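Local coordinates for protein ORF48 (Lactococcus phage TP901-1, PDB 3U6X) that probably serves as the upper baseplate protein of the phage, its immunoglobulin-like domain packing against chains of another protein in the assembly, at residues Asp75-Leu79 against Cys89-Ser93; Thr66-Asp70 against Val81-Val87; Lys17-Tyr21 against Thr42-Val48. All blocks are in the same frame, centred on the assembly; numbering follows the deposited sequence.

Contact 1 of 3, residues Asp75-Leu79 against Cys89-Ser93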
loop_
_atom_site.group_PDB
_atom_site.type_symbol
_atom_site.label_atom_id
_atom_site.label_comp_id
_atom_site.label_asym_id
_atom_site.label_seq_id
_atom_site.Cartn_x
_atom_site.Cartn_y
_atom_site.Cartn_z
ATOM N N ASP V 75 19.443 42.704 -4.200
ATOM C CA ASP V 75 18.277 41.989 -4.755
ATOM C C ASP V 75 17.376 41.132 -3.797
ATOM O O ASP V 75 16.570 40.313 -4.265
ATOM C CB ASP V 75 18.632 41.279 -6.089
ATOM C CG ASP V 75 20.012 40.646 -6.128
ATOM O OD1 ASP V 75 20.209 39.612 -5.452
ATOM O OD2 ASP V 75 20.887 41.169 -6.861
ATOM N N ASP V 76 17.495 41.366 -2.459
ATOM C CA ASP V 76 16.680 40.752 -1.408
ATOM C C ASP V 76 16.206 41.818 -0.367
ATOM O O ASP V 76 16.102 43.006 -0.719
ATOM C CB ASP V 76 17.379 39.515 -0.794
ATOM C CG ASP V 76 18.424 39.783 0.276
ATOM O OD1 ASP V 76 19.554 40.160 -0.082
ATOM O OD2 ASP V 76 18.123 39.552 1.468
ATOM N N GLY V 77 15.918 41.394 0.873
ATOM C CA GLY V 77 15.475 42.278 1.950
ATOM C C GLY V 77 16.571 43.078 2.643
ATOM O O GLY V 77 16.490 43.292 3.863
ATOM N N THR V 78 17.618 43.524 1.871
ATOM C CA THR V 78 18.737 44.314 2.389
ATOM C C THR V 78 19.207 45.490 1.532
ATOM O O THR V 78 19.392 45.353 0.331
ATOM C CB THR V 78 19.872 43.477 3.007
ATOM O OG1 THR V 78 21.136 44.080 2.726
ATOM C CG2 THR V 78 19.886 42.055 2.557
ATOM N N LEU V 79 19.401 46.638 2.179
ATOM C CA LEU V 79 19.931 47.869 1.593
ATOM C C LEU V 79 21.132 48.258 2.447
ATOM O O LEU V 79 21.075 48.179 3.686
ATOM C CB LEU V 79 18.888 49.000 1.624
ATOM C CG LEU V 79 19.299 50.361 1.008
ATOM C CD1 LEU V 79 18.160 50.985 0.288
ATOM C CD2 LEU V 79 19.809 51.330 2.046
ATOM N N CYS V 89 23.884 49.073 7.501
ATOM C CA CYS V 89 23.107 47.953 6.973
ATOM C C CYS V 89 21.657 47.966 7.434
ATOM O O CYS V 89 21.389 48.017 8.636
ATOM C CB CYS V 89 23.811 46.648 7.341
ATOM S SG CYS V 89 22.952 45.140 6.833
ATOM N N PHE V 90 20.723 47.878 6.471
ATOM C CA PHE V 90 19.285 47.853 6.732
ATOM C C PHE V 90 18.759 46.482 6.360
ATOM O O PHE V 90 18.879 46.085 5.205
ATOM C CB PHE V 90 18.547 48.954 5.937
ATOM C CG PHE V 90 18.922 50.379 6.292
ATOM C CD1 PHE V 90 18.133 51.130 7.156
ATOM C CD2 PHE V 90 20.050 50.978 5.735
ATOM C CE1 PHE V 90 18.477 52.442 7.478
ATOM C CE2 PHE V 90 20.396 52.298 6.051
ATOM C CZ PHE V 90 19.603 53.026 6.918
ATOM N N LYS V 91 18.231 45.730 7.343
ATOM C CA LYS V 91 17.691 44.390 7.095
ATOM C C LYS V 91 16.206 44.400 7.356
ATOM O O LYS V 91 15.778 44.705 8.465
ATOM C CB LYS V 91 18.388 43.302 7.948
ATOM C CG LYS V 91 19.814 42.904 7.518
ATOM C CD LYS V 91 19.846 42.093 6.240
ATOM C CE LYS V 91 20.933 41.054 6.123
ATOM N NZ LYS V 91 22.301 41.613 6.165
ATOM N N MET V 92 15.415 44.131 6.323
ATOM C CA MET V 92 13.967 44.078 6.440
ATOM C C MET V 92 13.503 42.630 6.626
ATOM O O MET V 92 14.015 41.702 5.995
ATOM C CB MET V 92 13.318 44.699 5.203
ATOM C CG MET V 92 11.809 44.788 5.291
ATOM S SD MET V 92 11.184 46.321 4.606
ATOM C CE MET V 92 11.401 45.995 3.003
ATOM N N SER V 93 12.531 42.447 7.498
ATOM C CA SER V 93 11.936 41.148 7.750
ATOM C C SER V 93 10.573 41.103 7.062
ATOM O O SER V 93 9.745 41.999 7.280
ATOM C CB SER V 93 11.763 40.923 9.251
ATOM O OG SER V 93 13.010 40.868 9.925
#
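Leu79 and Phe90 face each other as a hydrogen-bonded antiparallel pair in the beta hairpin of strands 78-83 and 86-92, part of an immunoglobulin-like domain. Phe90 N donates to Leu79 O at 2.8 Å, nearly in line with the carbonyl, and Leu79 N returns a bond to Phe90 O at 3.1 Å. The side chains of the pair run alongside one another. Leu79 CG stands trans to the backbone N (chi1 -179°), and its branch CD2 reaches Phe90 CD2 at 3.7 Å. Because Phe90 CG lies beside its own backbone N (chi1 -63°), the edge of the ring is brought up to Leu79 O, with CD2 3.6 Å from that oxygen and the ring plane passing close to it.

One residue along, Thr78 and Lys91 form the non-hydrogen-bonded pair on the other face of the sheet. Their side chains also run together, and it is the aliphatic part of the lysine that does the touching: CD comes to 3.5 Å from Thr78 CB, and CE lies beside Thr78 CG2. Lys91 is bent from the CB-CG bond outward, which lays CD and CE against the threonine. Aromatic side-chain packing from a chain of another protein reaches both Thr78 and Lys91 on this face.

Leu79 and Phe90 look instead into the core, where strand 3-8 supplies Phe4, stacked on the Phe90 ring, and Leu6, which touches both residues. Met92 extends this apolar face toward His8 and Ile97. Toward the turn that precedes strand 78-83, the pairing runs on through Gly77, whose O accepts Met92 N at 2.8 Å with an N-H...O angle of 168°.

Contact 2 of 3, residues Thr66-Asp70 against Val81-Val87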
loop_
_atom_site.group_PDB
_atom_site.type_symbol
_atom_site.label_atom_id
_atom_site.label_comp_id
_atom_site.label_asym_id
_atom_site.label_seq_id
_atom_site.Cartn_x
_atom_site.Cartn_y
_atom_site.Cartn_z
ATOM N N THR V 66 24.406 58.901 11.141
ATOM C CA THR V 66 24.307 59.529 9.808
ATOM C C THR V 66 25.546 59.271 8.997
ATOM O O THR V 66 26.664 59.486 9.458
ATOM C CB THR V 66 23.795 61.005 9.726
ATOM O OG1 THR V 66 24.371 61.660 8.590
ATOM C CG2 THR V 66 24.094 61.812 10.895
ATOM N N LEU V 67 25.332 58.699 7.834
ATOM C CA LEU V 67 26.373 58.271 6.917
ATOM C C LEU V 67 25.725 58.211 5.564
ATOM O O LEU V 67 25.029 57.267 5.248
ATOM C CB LEU V 67 26.899 56.861 7.298
ATOM C CG LEU V 67 28.010 56.289 6.441
ATOM C CD1 LEU V 67 29.334 56.558 7.063
ATOM C CD2 LEU V 67 27.800 54.818 6.207
ATOM N N ALA V 68 25.890 59.242 4.788
ATOM C CA ALA V 68 25.376 59.209 3.443
ATOM C C ALA V 68 26.619 59.050 2.572
ATOM O O ALA V 68 27.570 59.835 2.651
ATOM C CB ALA V 68 24.621 60.491 3.110
ATOM N N GLY V 69 26.641 57.928 1.888
ATOM C CA GLY V 69 27.656 57.508 0.942
ATOM C C GLY V 69 26.890 56.904 -0.215
ATOM O O GLY V 69 25.844 57.433 -0.602
ATOM N N ASP V 70 27.349 55.768 -0.732
ATOM C CA ASP V 70 26.660 55.085 -1.830
ATOM C C ASP V 70 25.572 54.132 -1.358
ATOM O O ASP V 70 25.848 53.241 -0.561
ATOM C CB ASP V 70 27.650 54.371 -2.754
ATOM C CG ASP V 70 28.373 55.313 -3.699
ATOM O OD1 ASP V 70 27.684 56.127 -4.387
ATOM O OD2 ASP V 70 29.617 55.228 -3.777
ATOM N N VAL V 81 24.400 51.298 2.916
ATOM C CA VAL V 81 24.949 52.614 2.654
ATOM C C VAL V 81 26.430 52.392 2.937
ATOM O O VAL V 81 26.787 51.961 4.034
ATOM C CB VAL V 81 24.344 53.747 3.509
ATOM C CG1 VAL V 81 24.998 55.075 3.150
ATOM C CG2 VAL V 81 22.821 53.817 3.339
ATOM N N ILE V 82 27.276 52.578 1.918
ATOM C CA ILE V 82 28.733 52.405 2.033
ATOM C C ILE V 82 29.483 53.727 1.783
ATOM O O ILE V 82 29.294 54.355 0.742
ATOM C CB ILE V 82 29.267 51.263 1.126
ATOM C CG1 ILE V 82 28.406 49.995 1.248
ATOM C CG2 ILE V 82 30.740 50.959 1.415
ATOM C CD1 ILE V 82 28.669 48.861 0.226
ATOM N N LYS V 83 30.306 54.147 2.760
ATOM C CA LYS V 83 31.178 55.309 2.688
ATOM C C LYS V 83 32.556 54.783 3.073
ATOM O O LYS V 83 32.867 54.667 4.258
ATOM C CB LYS V 83 30.703 56.458 3.607
ATOM C CG LYS V 83 31.459 57.772 3.399
ATOM C CD LYS V 83 30.930 58.894 4.283
ATOM C CE LYS V 83 32.032 59.808 4.784
ATOM N NZ LYS V 83 32.918 59.148 5.789
ATOM N N GLU V 84 33.342 54.395 2.053
ATOM C CA GLU V 84 34.694 53.838 2.151
ATOM C C GLU V 84 34.670 52.502 2.919
ATOM O O GLU V 84 34.112 51.542 2.407
ATOM C CB GLU V 84 35.733 54.849 2.716
ATOM C CG GLU V 84 35.775 56.237 2.081
ATOM C CD GLU V 84 36.334 57.359 2.951
ATOM O OE1 GLU V 84 36.123 57.352 4.189
ATOM O OE2 GLU V 84 36.950 58.281 2.372
ATOM N N THR V 85 35.233 52.447 4.141
ATOM C CA THR V 85 35.274 51.253 4.991
ATOM C C THR V 85 34.035 51.108 5.877
ATOM O O THR V 85 33.841 50.053 6.471
ATOM C CB THR V 85 36.546 51.260 5.874
ATOM O OG1 THR V 85 36.485 52.286 6.879
ATOM C CG2 THR V 85 37.819 51.379 5.073
ATOM N N GLN V 86 33.232 52.167 6.000
ATOM C CA GLN V 86 32.055 52.215 6.871
ATOM C C GLN V 86 30.764 51.826 6.152
ATOM O O GLN V 86 30.468 52.334 5.069
ATOM C CB GLN V 86 31.954 53.602 7.547
ATOM C CG GLN V 86 30.839 53.768 8.588
ATOM C CD GLN V 86 30.906 52.888 9.815
ATOM O OE1 GLN V 86 31.995 52.523 10.310
ATOM N NE2 GLN V 86 29.704 52.583 10.350
ATOM N N VAL V 87 30.003 50.902 6.773
ATOM C CA VAL V 87 28.730 50.406 6.253
ATOM C C VAL V 87 27.618 50.604 7.289
ATOM O O VAL V 87 27.833 50.392 8.480
ATOM C CB VAL V 87 28.807 48.919 5.775
ATOM C CG1 VAL V 87 27.460 48.432 5.239
ATOM C CG2 VAL V 87 29.897 48.702 4.726
#
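Asp70 and Ile82 make a hydrogen-bonded antiparallel pair, Asp70 N to Ile82 O at 2.8 Å and Ile82 N to Asp70 O at 2.9 Å, where the loop 66-70 enters strand 70-74, an outermost strand of the sheet within this chain. The segment 81-87 is the tip of a beta hairpin, closed by a type II' turn from Lys83 to Gln86 in which the backbones of these two residues bond each other in both directions. The loop thus passes over one face of the hairpin end before it joins the sheet beside strand 78-83.

Leu67 carries the side-chain contact. With CG trans to the backbone N (chi1 -179°), the isobutyl group extends from the loop onto the hairpin, where one methyl meets side chains of both strands and the other lies over backbone carbonyls. CD1 fits against Gln86 CG at 3.5 Å and Lys83 CB at 3.7 Å, so the leucine bridges the two residues that begin and end the turn. CD2 faces the carbonyl oxygens of Val81 and Gln86 and approaches Val81 CG1 at 4.2 Å; Leu88 of strand 86-92 also packs on Leu67. The lysine gives only its aliphatic part to this contact, since its end leads away from the loop.

Gln86 NE2 makes a weak hydrogen bond to Ser20 OG, so its amide looks toward strand 16-22 while its CG carries the leucine. Val81 CG1, trans to the valine's own N, lies against the loop backbone, 3.5 Å from Gly69 N.

Contact 3 of 3, residues Lys17-Tyr21 against Thr42-Val48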
loop_
_atom_site.group_PDB
_atom_site.type_symbol
_atom_site.label_atom_id
_atom_site.label_comp_id
_atom_site.label_asym_id
_atom_site.label_seq_id
_atom_site.Cartn_x
_atom_site.Cartn_y
_atom_site.Cartn_z
ATOM N N LYS V 17 15.766 46.249 11.007
ATOM C CA LYS V 17 16.874 46.193 11.943
ATOM C C LYS V 17 18.106 46.775 11.262
ATOM O O LYS V 17 18.433 46.413 10.116
ATOM C CB LYS V 17 17.095 44.767 12.444
ATOM C CG LYS V 17 16.192 44.393 13.601
ATOM C CD LYS V 17 16.074 42.871 13.703
ATOM C CE LYS V 17 15.258 42.435 14.893
ATOM N NZ LYS V 17 15.037 40.966 14.876
ATOM N N VAL V 18 18.734 47.762 11.939
ATOM C CA VAL V 18 19.878 48.497 11.406
ATOM C C VAL V 18 21.123 48.158 12.202
ATOM O O VAL V 18 21.051 48.092 13.433
ATOM C CB VAL V 18 19.616 50.029 11.331
ATOM C CG1 VAL V 18 20.778 50.763 10.669
ATOM C CG2 VAL V 18 18.324 50.328 10.589
ATOM N N THR V 19 22.251 47.921 11.483
ATOM C CA THR V 19 23.577 47.612 12.017
ATOM C C THR V 19 24.665 48.514 11.389
ATOM O O THR V 19 24.553 48.946 10.235
ATOM C CB THR V 19 23.911 46.123 11.918
ATOM O OG1 THR V 19 23.738 45.658 10.580
ATOM C CG2 THR V 19 23.135 45.276 12.884
ATOM N N SER V 20 25.719 48.781 12.168
ATOM C CA SER V 20 26.861 49.612 11.793
ATOM C C SER V 20 28.137 48.803 11.976
ATOM O O SER V 20 28.350 48.206 13.037
ATOM C CB SER V 20 26.911 50.857 12.673
ATOM O OG SER V 20 27.964 51.721 12.292
ATOM N N TYR V 21 28.967 48.759 10.939
ATOM C CA TYR V 21 30.233 48.027 10.955
ATOM C C TYR V 21 31.226 48.579 9.926
ATOM O O TYR V 21 30.838 49.203 8.931
ATOM C CB TYR V 21 30.036 46.499 10.782
ATOM C CG TYR V 21 29.146 46.117 9.622
ATOM C CD1 TYR V 21 27.768 45.988 9.787
ATOM C CD2 TYR V 21 29.678 45.899 8.353
ATOM C CE1 TYR V 21 26.938 45.702 8.711
ATOM C CE2 TYR V 21 28.858 45.586 7.274
ATOM C CZ TYR V 21 27.486 45.504 7.455
ATOM O OH TYR V 21 26.676 45.189 6.395
ATOM N N THR V 42 33.697 45.209 14.790
ATOM C CA THR V 42 32.567 45.128 15.724
ATOM C C THR V 42 31.287 45.588 15.034
ATOM O O THR V 42 31.289 46.613 14.351
ATOM C CB THR V 42 32.876 45.913 17.041
ATOM O OG1 THR V 42 34.130 45.478 17.560
ATOM C CG2 THR V 42 31.821 45.716 18.127
ATOM N N ILE V 43 30.220 44.806 15.180
ATOM C CA ILE V 43 28.887 45.099 14.618
ATOM C C ILE V 43 28.074 45.759 15.732
ATOM O O ILE V 43 27.910 45.182 16.812
ATOM C CB ILE V 43 28.184 43.828 14.058
ATOM C CG1 ILE V 43 28.935 43.258 12.863
ATOM C CG2 ILE V 43 26.689 44.084 13.732
ATOM C CD1 ILE V 43 28.676 41.835 12.634
ATOM N N TYR V 44 27.589 46.981 15.467
ATOM C CA TYR V 44 26.803 47.751 16.430
ATOM C C TYR V 44 25.326 47.778 16.050
ATOM O O TYR V 44 24.970 48.141 14.930
ATOM C CB TYR V 44 27.356 49.171 16.552
ATOM C CG TYR V 44 28.804 49.225 17.001
ATOM C CD1 TYR V 44 29.133 49.311 18.350
ATOM C CD2 TYR V 44 29.843 49.249 16.074
ATOM C CE1 TYR V 44 30.460 49.373 18.766
ATOM C CE2 TYR V 44 31.173 49.289 16.480
ATOM C CZ TYR V 44 31.477 49.357 17.827
ATOM O OH TYR V 44 32.789 49.411 18.240
ATOM N N ASN V 45 24.464 47.345 16.973
ATOM C CA ASN V 45 23.019 47.377 16.750
ATOM C C ASN V 45 22.577 48.823 16.897
ATOM O O ASN V 45 22.768 49.417 17.966
ATOM C CB ASN V 45 22.269 46.456 17.724
ATOM C CG ASN V 45 22.258 44.974 17.381
ATOM O OD1 ASN V 45 22.940 44.472 16.475
ATOM N ND2 ASN V 45 21.472 44.230 18.120
ATOM N N VAL V 46 22.119 49.428 15.790
ATOM C CA VAL V 46 21.713 50.833 15.759
ATOM C C VAL V 46 20.291 50.975 16.371
ATOM O O VAL V 46 19.366 50.276 15.927
ATOM C CB VAL V 46 21.819 51.431 14.319
ATOM C CG1 VAL V 46 21.413 52.893 14.283
ATOM C CG2 VAL V 46 23.228 51.274 13.765
ATOM N N PRO V 47 20.094 51.831 17.405
ATOM C CA PRO V 47 18.726 52.015 17.934
ATOM C C PRO V 47 17.882 52.762 16.894
ATOM O O PRO V 47 18.357 53.731 16.278
ATOM C CB PRO V 47 18.923 52.829 19.218
ATOM C CG PRO V 47 20.264 53.410 19.128
ATOM C CD PRO V 47 21.058 52.757 18.035
ATOM N N VAL V 48 16.668 52.253 16.624
ATOM C CA VAL V 48 15.800 52.855 15.618
ATOM C C VAL V 48 14.422 53.194 16.153
ATOM O O VAL V 48 13.925 52.568 17.089
ATOM C CB VAL V 48 15.739 52.057 14.271
ATOM C CG1 VAL V 48 17.112 51.960 13.628
ATOM C CG2 VAL V 48 15.110 50.663 14.439
HETATM O O HOH W 1 17.904 48.290 14.909
#
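Thr19 and Asn45 run alongside each other on one face of the antiparallel pairing between strands 16-22 and 43-53. The methyl CG2 of Thr19 touches two partners lying at roughly right angles to each other: Asn45 OD1 at 3.7 Å, alongside, and Ile43 CG2 at 3.8 Å, reached at a slant. Next along this face, Tyr21 CB touches Ile43 CG1. Tyr21 CG stands between its backbone N and carbonyl carbon (chi1 49°), which leans the ring back toward Thr19 and over to strand 86-92, where Val87 and Cys89 touch it; Thr19 OG1 lies at the ring's edge, in its plane.

The other face is formed by Val18, Ser20, Tyr44 and Val46. Val18 and Val46 meet at a slant, Val18 CG1 against Val46 CB at 3.9 Å, while the second methyl, CG2, turns to Val48 CG1 at 3.7 Å. Val46 CG2 reaches along the face to Ser20 CB. The Tyr44 ring presents an edge to Ser20 O and takes Thr42 CG2 over one face.

Ser20 and Tyr44 are joined by two backbone bonds, the straighter being Tyr44 N to Ser20 O at 2.8 Å. At Val18 the pairing loosens: Val46 N still bonds Val18 O, but from above the carbonyl plane, and a water takes the reciprocal place, accepting from Val18 N and donating to Val46 O at 2.7 Å.

On its far side strand 16-22 pairs with strand 86-92, and Phe90 packs on Val18; strand 56-60 adds Val59 against Val18 and Val48. Ile43 and Tyr44 also pair with an antiparallel strand of the second subunit, carrying the sheet across the interface, and Thr42 OG1 bonds Asp53 of that subunit, while Tyr21 OH bonds the backbone of another protein's chain.

From the N terminus, contact 3 comes first: it closes the long, mostly irregular excursion between strands 16-22 and 43-53 before either of the others begins. Contact 2 then opens at 66-70, and contact 1 at 75-79; their second halves follow in the same order, so the two cross along the chain. Contact 2 places strand 70-74 beside strand 78-83, and contact 1 completes the hairpin of strands 78-83 and 86-92. That hairpin adjoins strand 16-22, where Cys89 N and Val87 N probably bond Thr19 O and Tyr21 O. With those bonds, the contacts span five consecutive strands of the sheet, from 70-74 to 43-53.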